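Local coordinates for mandelate racemase / muconate lactonizing enzyme family protein (Agrobacterium tumefaciens, PDB 4DXK) that belongs to the mandelate racemase subgroup of the enolase superfamily and probably has lyase or isomerase activity on a substrate not yet defined, at residues Thr4-Val9 / Thr43-Tyr48; Asp177-Lys182 / Ser219-Leu224; Thr321-Leu326 / Asp355-Leu360. All coordinates share one frame; numbering follows the deposited sequence. Where two conformers were deposited one is given.

In the fold
The three contacts follow one another along the chain without overlap, each closing before the next opens. Contact 1 lies in the N-terminal domain, where strand 3-11 carries helix 38-53. Contacts 2 and 3 lie in the barrel domain, on opposite sides of the chain's centre, their own centres about 32 Å apart. In contact 2 the side chain of Asp177 is about 9 Å from a bound sodium ion; Glu216, Glu242 and Glu268 form a sodium site in this structure. Contact 3 comes closer to contact 1, with nearest atoms about 7 Å apart, and it also touches strands 17-24 and 30-35 of the N-terminal sheet. Contacts 1 and 2 are about 37 Å apart between centres.

Contact 1: residues Thr4-Val9 / Thr43-Tyr48; sequences TKLETV and TYVHEY
The imidazole of His46 meets the hydroxyl of Thr8 through an N-H: NE2 donates to Thr8 OG1 at 2.8 Å, and the acceptor lies 1° from the ring plane, so the bond runs in plane at the ring edge. On the same ring, His46 CE1 faces Leu6 O at 3.5 Å, also near the plane. Beside this polar pair the apolar atoms close up. Val45 CG1 meets Thr8 CG2 tip to tip at 3.8 Å and Leu6 CD1 at 3.9 Å. This branch of Val45 stands anti to the backbone N (chi1 170°), which sends it between the two strand residues. Thr8 thus splits its side chain, hydroxyl to the histidine and methyl to the valine.

Second-shell bonds fix the polar groups. Thr8 OG1 is also hydrogen-bonded to Glu42 OE2, and His46 ND1 to Ser395 OG on strand 390-396, so both ring nitrogens have partners and the rotation of the imidazole is set. Leu6 further packs on Ile49, Ala50 and Val53 of the same helix and on Phe87 of helix 79-99.

The segment axes approach to 9.1 Å at 165°, strand and helix running nearly antiparallel, with alternate strand residues Leu6 and Thr8 directed at the helix. This is helix-on-sheet packing in the N-terminal alpha+beta domain of the enolase superfamily, where a three-stranded antiparallel meander leads into a helical bundle.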
# COMPACT_ATOMS: atom_id res chain seq x y z
N THR A 4 10.02 -23.75 45.58
CA THR A 4 10.45 -25.04 46.09
C THR A 4 9.71 -26.21 45.45
O THR A 4 10.28 -27.30 45.33
CB THR A 4 10.22 -25.13 47.61
OG1 THR A 4 8.89 -24.71 47.89
CG2 THR A 4 11.23 -24.25 48.35
N LYS A 5 8.43 -26.03 45.14
CA LYS A 5 7.63 -27.12 44.58
C LYS A 5 6.63 -26.60 43.56
O LYS A 5 6.12 -25.49 43.69
CB LYS A 5 6.83 -27.85 45.67
CG LYS A 5 7.63 -28.33 46.86
CD LYS A 5 6.72 -28.77 47.99
CE LYS A 5 5.69 -29.78 47.52
NZ LYS A 5 4.87 -30.33 48.65
N LEU A 6 6.35 -27.42 42.56
CA LEU A 6 5.23 -27.18 41.66
C LEU A 6 4.22 -28.29 41.86
O LEU A 6 4.56 -29.48 41.78
CB LEU A 6 5.65 -27.20 40.19
CG LEU A 6 6.52 -26.08 39.64
CD1 LEU A 6 6.46 -26.11 38.11
CD2 LEU A 6 6.11 -24.73 40.20
N GLU A 7 2.98 -27.90 42.12
CA GLU A 7 1.91 -28.85 42.38
C GLU A 7 0.83 -28.63 41.33
O GLU A 7 0.45 -27.49 41.05
CB GLU A 7 1.35 -28.62 43.78
CG GLU A 7 0.09 -29.41 44.10
CD GLU A 7 -0.47 -29.09 45.47
OE1 GLU A 7 -0.01 -28.12 46.11
OE2 GLU A 7 -1.38 -29.81 45.92
N THR A 8 0.35 -29.71 40.72
CA THR A 8 -0.82 -29.61 39.86
C THR A 8 -1.98 -30.35 40.49
O THR A 8 -1.80 -31.37 41.16
CB THR A 8 -0.54 -30.18 38.47
OG1 THR A 8 0.08 -31.47 38.60
CG2 THR A 8 0.39 -29.25 37.69
N VAL A 9 -3.19 -29.82 40.28
CA VAL A 9 -4.41 -30.38 40.86
C VAL A 9 -5.46 -30.50 39.77
O VAL A 9 -5.67 -29.55 39.00
CB VAL A 9 -4.95 -29.48 41.99
CG1 VAL A 9 -6.19 -30.10 42.63
CG2 VAL A 9 -3.89 -29.22 43.04
N THR A 43 1.19 -32.62 32.34
CA THR A 43 2.43 -33.29 31.99
C THR A 43 3.50 -32.25 31.65
O THR A 43 4.66 -32.37 32.06
CB THR A 43 2.24 -34.25 30.81
OG1 THR A 43 1.30 -35.26 31.18
CG2 THR A 43 3.55 -34.92 30.43
N TYR A 44 3.11 -31.23 30.90
CA TYR A 44 4.02 -30.16 30.51
C TYR A 44 4.56 -29.38 31.71
O TYR A 44 5.75 -29.05 31.76
CB TYR A 44 3.32 -29.21 29.53
CG TYR A 44 4.08 -27.92 29.30
CD1 TYR A 44 5.13 -27.86 28.39
CD2 TYR A 44 3.76 -26.77 30.00
CE1 TYR A 44 5.83 -26.68 28.19
CE2 TYR A 44 4.45 -25.58 29.80
CZ TYR A 44 5.49 -25.55 28.89
OH TYR A 44 6.19 -24.39 28.66
N VAL A 45 3.70 -29.08 32.67
CA VAL A 45 4.13 -28.35 33.86
C VAL A 45 5.29 -29.08 34.54
O VAL A 45 6.28 -28.46 34.91
CB VAL A 45 2.96 -28.12 34.83
CG1 VAL A 45 3.45 -27.59 36.15
CG2 VAL A 45 1.95 -27.16 34.21
N HIS A 46 5.17 -30.40 34.67
CA HIS A 46 6.22 -31.17 35.32
C HIS A 46 7.40 -31.50 34.41
O HIS A 46 8.53 -31.55 34.88
CB HIS A 46 5.62 -32.43 35.96
CG HIS A 46 4.61 -32.11 37.01
ND1 HIS A 46 4.96 -31.67 38.27
CD2 HIS A 46 3.26 -32.11 36.97
CE1 HIS A 46 3.86 -31.43 38.96
NE2 HIS A 46 2.81 -31.69 38.19
N GLU A 47 7.15 -31.71 33.12
CA GLU A 47 8.21 -32.07 32.18
C GLU A 47 9.11 -30.87 31.85
O GLU A 47 10.33 -31.01 31.75
CB GLU A 47 7.63 -32.66 30.88
CG GLU A 47 8.70 -33.12 29.85
CD GLU A 47 8.11 -33.72 28.56
OE1 GLU A 47 7.08 -33.22 28.08
OE2 GLU A 47 8.71 -34.67 28.00
N TYR A 48 8.49 -29.70 31.69
CA TYR A 48 9.17 -28.53 31.13
C TYR A 48 9.33 -27.38 32.12
O TYR A 48 10.43 -26.84 32.28
CB TYR A 48 8.40 -28.03 29.89
CG TYR A 48 9.18 -27.03 29.07
CD1 TYR A 48 9.10 -25.66 29.33
CD2 TYR A 48 10.00 -27.45 28.03
CE1 TYR A 48 9.82 -24.75 28.58
CE2 TYR A 48 10.72 -26.55 27.28
CZ TYR A 48 10.62 -25.20 27.55
OH TYR A 48 11.36 -24.32 26.79

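Contact 2: residues Asp177-Lys182 / Ser219-Leu224; sequences DAAAEK and SMWQLL
This is a mainly apolar contact, with one water bridge, between the short helix 177-183 and the loop that follows barrel strand 212-216 and leads into helix 223-232. Ala180 is at its centre, its CA 6.1 Å from that of Met220. The methyl Ala180 CB lies over one face of the Trp221 indole, 3.8 Å from the centroid of the six-membered ring and 29° off the normal, which meets the definition of a CH-pi contact. The same methyl touches Met220 CB at 3.7 Å, so it meets both of two consecutive loop residues.

The Met220 side chain reaches across the helix from Asp177 to Glu181. Its chain is straight to the sulfur and bends at the last torsion (chi3 64°), bringing CE to Glu181 CG at 3.5 Å. SD sits 3.5 Å from Asp177 CG, the two side chains crossing at about a right angle.

Polar atoms are joined indirectly. A water lies 2.8 Å from Asp177 OD1 and accepts a weak bond from Trp221 NE1, while Asp177 OD2 is hydrogen-bonded to ND1 of His218, the loop residue just before Ser219.

Trp221 also packs on Ile188 and on Ala226 and Ile229 of helix 223-232, so the indole is wedged between that helix and helix 177-183. Gln222 is at the N-cap position of helix 223-232, and at the start of this helix Leu223 packs on His312 of a neighbouring subunit.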
# COMPACT_ATOMS: atom_id res chain seq x y z
N ASP A 177 -24.01 -21.92 15.63
CA ASP A 177 -23.08 -23.05 15.76
C ASP A 177 -23.65 -24.34 15.18
O ASP A 177 -22.93 -25.13 14.58
CB ASP A 177 -22.68 -23.27 17.22
CG ASP A 177 -21.71 -22.23 17.75
OD1 ASP A 177 -21.58 -21.13 17.17
OD2 ASP A 177 -21.09 -22.51 18.80
N ALA A 178 -24.95 -24.57 15.37
CA ALA A 178 -25.58 -25.79 14.87
C ALA A 178 -25.50 -25.85 13.34
O ALA A 178 -25.14 -26.88 12.76
CB ALA A 178 -27.03 -25.88 15.34
N ALA A 179 -25.81 -24.74 12.69
CA ALA A 179 -25.70 -24.65 11.25
C ALA A 179 -24.25 -24.85 10.79
O ALA A 179 -24.01 -25.52 9.78
CB ALA A 179 -26.23 -23.33 10.76
N ALA A 180 -23.29 -24.29 11.52
CA ALA A 180 -21.89 -24.43 11.15
C ALA A 180 -21.47 -25.90 11.15
O ALA A 180 -20.78 -26.36 10.24
CB ALA A 180 -21.00 -23.63 12.07
N GLU A 181 -21.87 -26.63 12.18
CA GLU A 181 -21.50 -28.03 12.30
C GLU A 181 -21.99 -28.84 11.10
O GLU A 181 -21.31 -29.76 10.64
CB GLU A 181 -22.03 -28.61 13.61
CG GLU A 181 -21.25 -28.12 14.83
CD GLU A 181 -22.09 -28.07 16.10
OE1 GLU A 181 -23.25 -28.52 16.08
OE2 GLU A 181 -21.57 -27.57 17.13
N LYS A 182 -23.18 -28.51 10.59
CA LYS A 182 -23.76 -29.23 9.46
C LYS A 182 -22.89 -29.24 8.21
O LYS A 182 -22.84 -30.22 7.47
CB LYS A 182 -25.13 -28.66 9.10
CG LYS A 182 -26.22 -28.92 10.11
CD LYS A 182 -27.49 -28.16 9.77
CE LYS A 182 -27.85 -28.31 8.30
NZ LYS A 182 -29.30 -28.02 8.04
N SER A 219 -15.28 -19.40 15.92
CA SER A 219 -14.36 -19.63 14.80
C SER A 219 -14.80 -20.75 13.86
O SER A 219 -13.97 -21.40 13.24
CB SER A 219 -12.93 -19.89 15.28
OG SER A 219 -12.39 -18.68 15.78
N MET A 220 -16.11 -20.96 13.75
CA MET A 220 -16.61 -22.13 13.04
C MET A 220 -16.89 -21.92 11.55
O MET A 220 -17.20 -22.89 10.85
CB MET A 220 -17.86 -22.67 13.74
CG MET A 220 -17.61 -23.01 15.20
SD MET A 220 -19.03 -23.72 16.04
CE MET A 220 -19.22 -25.23 15.12
N TRP A 221 -16.77 -20.70 11.05
CA TRP A 221 -17.14 -20.38 9.67
C TRP A 221 -15.95 -20.03 8.79
O TRP A 221 -14.98 -19.42 9.24
CB TRP A 221 -18.13 -19.21 9.66
CG TRP A 221 -19.41 -19.58 10.30
CD1 TRP A 221 -19.79 -19.34 11.59
CD2 TRP A 221 -20.48 -20.30 9.69
NE1 TRP A 221 -21.05 -19.86 11.82
CE2 TRP A 221 -21.49 -20.46 10.67
CE3 TRP A 221 -20.68 -20.84 8.42
CZ2 TRP A 221 -22.68 -21.12 10.39
CZ3 TRP A 221 -21.86 -21.50 8.16
CH2 TRP A 221 -22.84 -21.64 9.14
N GLN A 222 -16.06 -20.40 7.51
CA GLN A 222 -15.18 -19.88 6.48
C GLN A 222 -15.58 -18.44 6.13
O GLN A 222 -16.61 -17.94 6.58
CB GLN A 222 -15.18 -20.78 5.24
CG GLN A 222 -14.72 -22.21 5.55
CD GLN A 222 -13.31 -22.24 6.06
OE1 GLN A 222 -12.39 -21.78 5.38
NE2 GLN A 222 -13.11 -22.75 7.26
N LEU A 223 -14.76 -17.75 5.33
CA LEU A 223 -14.92 -16.31 5.14
C LEU A 223 -16.23 -15.91 4.48
O LEU A 223 -16.89 -14.97 4.93
CB LEU A 223 -13.74 -15.73 4.36
CG LEU A 223 -13.84 -14.23 4.08
CD1 LEU A 223 -13.80 -13.42 5.37
CD2 LEU A 223 -12.73 -13.79 3.14
N LEU A 224 -16.58 -16.58 3.39
CA LEU A 224 -17.78 -16.17 2.66
C LEU A 224 -19.09 -16.31 3.46
O LEU A 224 -19.84 -15.35 3.55
CB LEU A 224 -17.86 -16.84 1.28
CG LEU A 224 -16.66 -16.60 0.36
CD1 LEU A 224 -16.93 -17.27 -0.97
CD2 LEU A 224 -16.38 -15.12 0.17
O HOH W 1 -20.84 -20.31 14.62

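Contact 3: residues Thr321-Leu326 / Asp355-Leu360; sequences TGPVVL and DLVTAL
Pro323 meets three aliphatic side chains through its ring carbons CB, CG and CD: Leu356 lies near CD, Val357 near CG and CB, and Leu360 near CB. Leu360 CD2 approaches CB of Pro323 at 3.8 Å, Val357 CG1 approaches CG of Pro323 at 4.0 Å, and Leu356 CD1 reaches CD of Pro323 at 4.2 Å. Because a proline ring has no free side-chain rotation, its orientation follows from the backbone of the helix start.

Val357 crosses the proline obliquely and uses both methyls: besides CG1, its CG2 stands 4.0 Å from Pro323 CB. With chi1 at -67° CG1 is anti to the carbonyl carbon, and CG2 falls between the backbone N and that carbon, so the two methyls sit side by side, CG1 against Pro323 CG and CG2 against Pro323 CB. CG1 also extends to Val324 CG2 at a looser 4.4 Å. The CB bond of Leu360 does not point at the helix start, but its branch CD2 reaches Pro323 CB.

All distances are those of van der Waals packing, and no hydrogen bond crosses the pair. Tyr353 of helix 353-356 touches both Pro323 and Leu360, while Trp19 of strand 17-24 touches both Val324 and Leu356, extending the apolar cluster to the N-terminal domain.

Gly322 is the N-cap and Pro323 the first residue of helix 323-335, where a proline's lack of an N-H costs no helix bond. Glu33 of strand 30-35 accepts from the N-H groups of Val324 and Val325. The arrangement is packing within the barrel domain, bordered by strands 17-24 and 30-35, consistent with the two-domain enolase fold.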
# COMPACT_ATOMS: atom_id res chain seq x y z
N THR A 321 -14.87 -20.13 32.46
CA THR A 321 -14.08 -21.35 32.57
C THR A 321 -13.95 -21.73 34.04
O THR A 321 -14.90 -22.30 34.60
CB THR A 321 -12.72 -21.22 31.84
OG1 THR A 321 -12.06 -20.03 32.27
CG2 THR A 321 -12.95 -21.15 30.34
N GLY A 322 -12.83 -21.43 34.69
CA GLY A 322 -12.70 -21.67 36.11
C GLY A 322 -12.74 -20.41 36.96
O GLY A 322 -12.66 -19.28 36.45
N PRO A 323 -12.84 -20.58 38.29
CA PRO A 323 -13.00 -19.43 39.19
C PRO A 323 -11.74 -18.58 39.30
O PRO A 323 -11.83 -17.37 39.49
CB PRO A 323 -13.34 -20.08 40.54
CG PRO A 323 -12.79 -21.47 40.44
CD PRO A 323 -12.94 -21.87 39.00
N VAL A 324 -10.56 -19.20 39.20
CA VAL A 324 -9.32 -18.42 39.31
C VAL A 324 -9.16 -17.51 38.09
O VAL A 324 -8.79 -16.35 38.23
CB VAL A 324 -8.09 -19.33 39.52
CG1 VAL A 324 -6.81 -18.52 39.47
CG2 VAL A 324 -8.21 -20.09 40.83
N VAL A 325 -9.44 -18.04 36.90
CA VAL A 325 -9.40 -17.20 35.71
C VAL A 325 -10.42 -16.07 35.80
O VAL A 325 -10.10 -14.94 35.46
CB VAL A 325 -9.55 -18.02 34.40
CG1 VAL A 325 -9.81 -17.12 33.19
CG2 VAL A 325 -8.29 -18.82 34.17
N LEU A 326 -11.63 -16.35 36.27
CA LEU A 326 -12.59 -15.27 36.45
C LEU A 326 -12.03 -14.20 37.40
O LEU A 326 -12.11 -13.00 37.12
CB LEU A 326 -13.93 -15.81 36.96
CG LEU A 326 -14.95 -14.73 37.33
CD1 LEU A 326 -15.36 -13.88 36.13
CD2 LEU A 326 -16.18 -15.35 37.98
N ASP A 355 -17.29 -24.33 45.77
CA ASP A 355 -16.74 -25.51 46.43
C ASP A 355 -15.26 -25.70 46.12
O ASP A 355 -14.58 -26.47 46.79
CB ASP A 355 -17.51 -26.75 46.00
CG ASP A 355 -18.94 -26.71 46.44
OD1 ASP A 355 -19.19 -26.05 47.46
OD2 ASP A 355 -19.80 -27.31 45.75
N LEU A 356 -14.78 -25.00 45.10
CA LEU A 356 -13.40 -25.15 44.65
C LEU A 356 -12.46 -24.18 45.36
O LEU A 356 -11.29 -24.51 45.60
CB LEU A 356 -13.32 -24.92 43.14
CG LEU A 356 -13.87 -26.02 42.24
CD1 LEU A 356 -13.96 -25.53 40.81
CD2 LEU A 356 -12.99 -27.26 42.33
N VAL A 357 -12.96 -22.99 45.67
CA VAL A 357 -12.11 -21.92 46.20
C VAL A 357 -12.74 -21.26 47.42
O VAL A 357 -13.93 -21.43 47.68
CB VAL A 357 -11.81 -20.86 45.13
CG1 VAL A 357 -10.93 -21.45 44.02
CG2 VAL A 357 -13.11 -20.30 44.56
N THR A 358 -11.94 -20.50 48.16
CA THR A 358 -12.36 -19.94 49.45
C THR A 358 -13.20 -18.68 49.33
O THR A 358 -13.91 -18.31 50.27
CB THR A 358 -11.16 -19.61 50.32
OG1 THR A 358 -10.27 -18.75 49.60
CG2 THR A 358 -10.42 -20.87 50.74
N ALA A 359 -13.11 -18.00 48.20
CA ALA A 359 -13.85 -16.76 47.98
C ALA A 359 -13.97 -16.54 46.49
O ALA A 359 -13.18 -17.08 45.71
CB ALA A 359 -13.13 -15.58 48.63
N LEU A 360 -14.96 -15.75 46.09
CA LEU A 360 -15.25 -15.50 44.69
C LEU A 360 -15.44 -14.02 44.43
O LEU A 360 -15.81 -13.28 45.33
CB LEU A 360 -16.52 -16.24 44.28
CG LEU A 360 -16.43 -17.76 44.19
CD1 LEU A 360 -17.81 -18.39 44.04
CD2 LEU A 360 -15.54 -18.16 43.02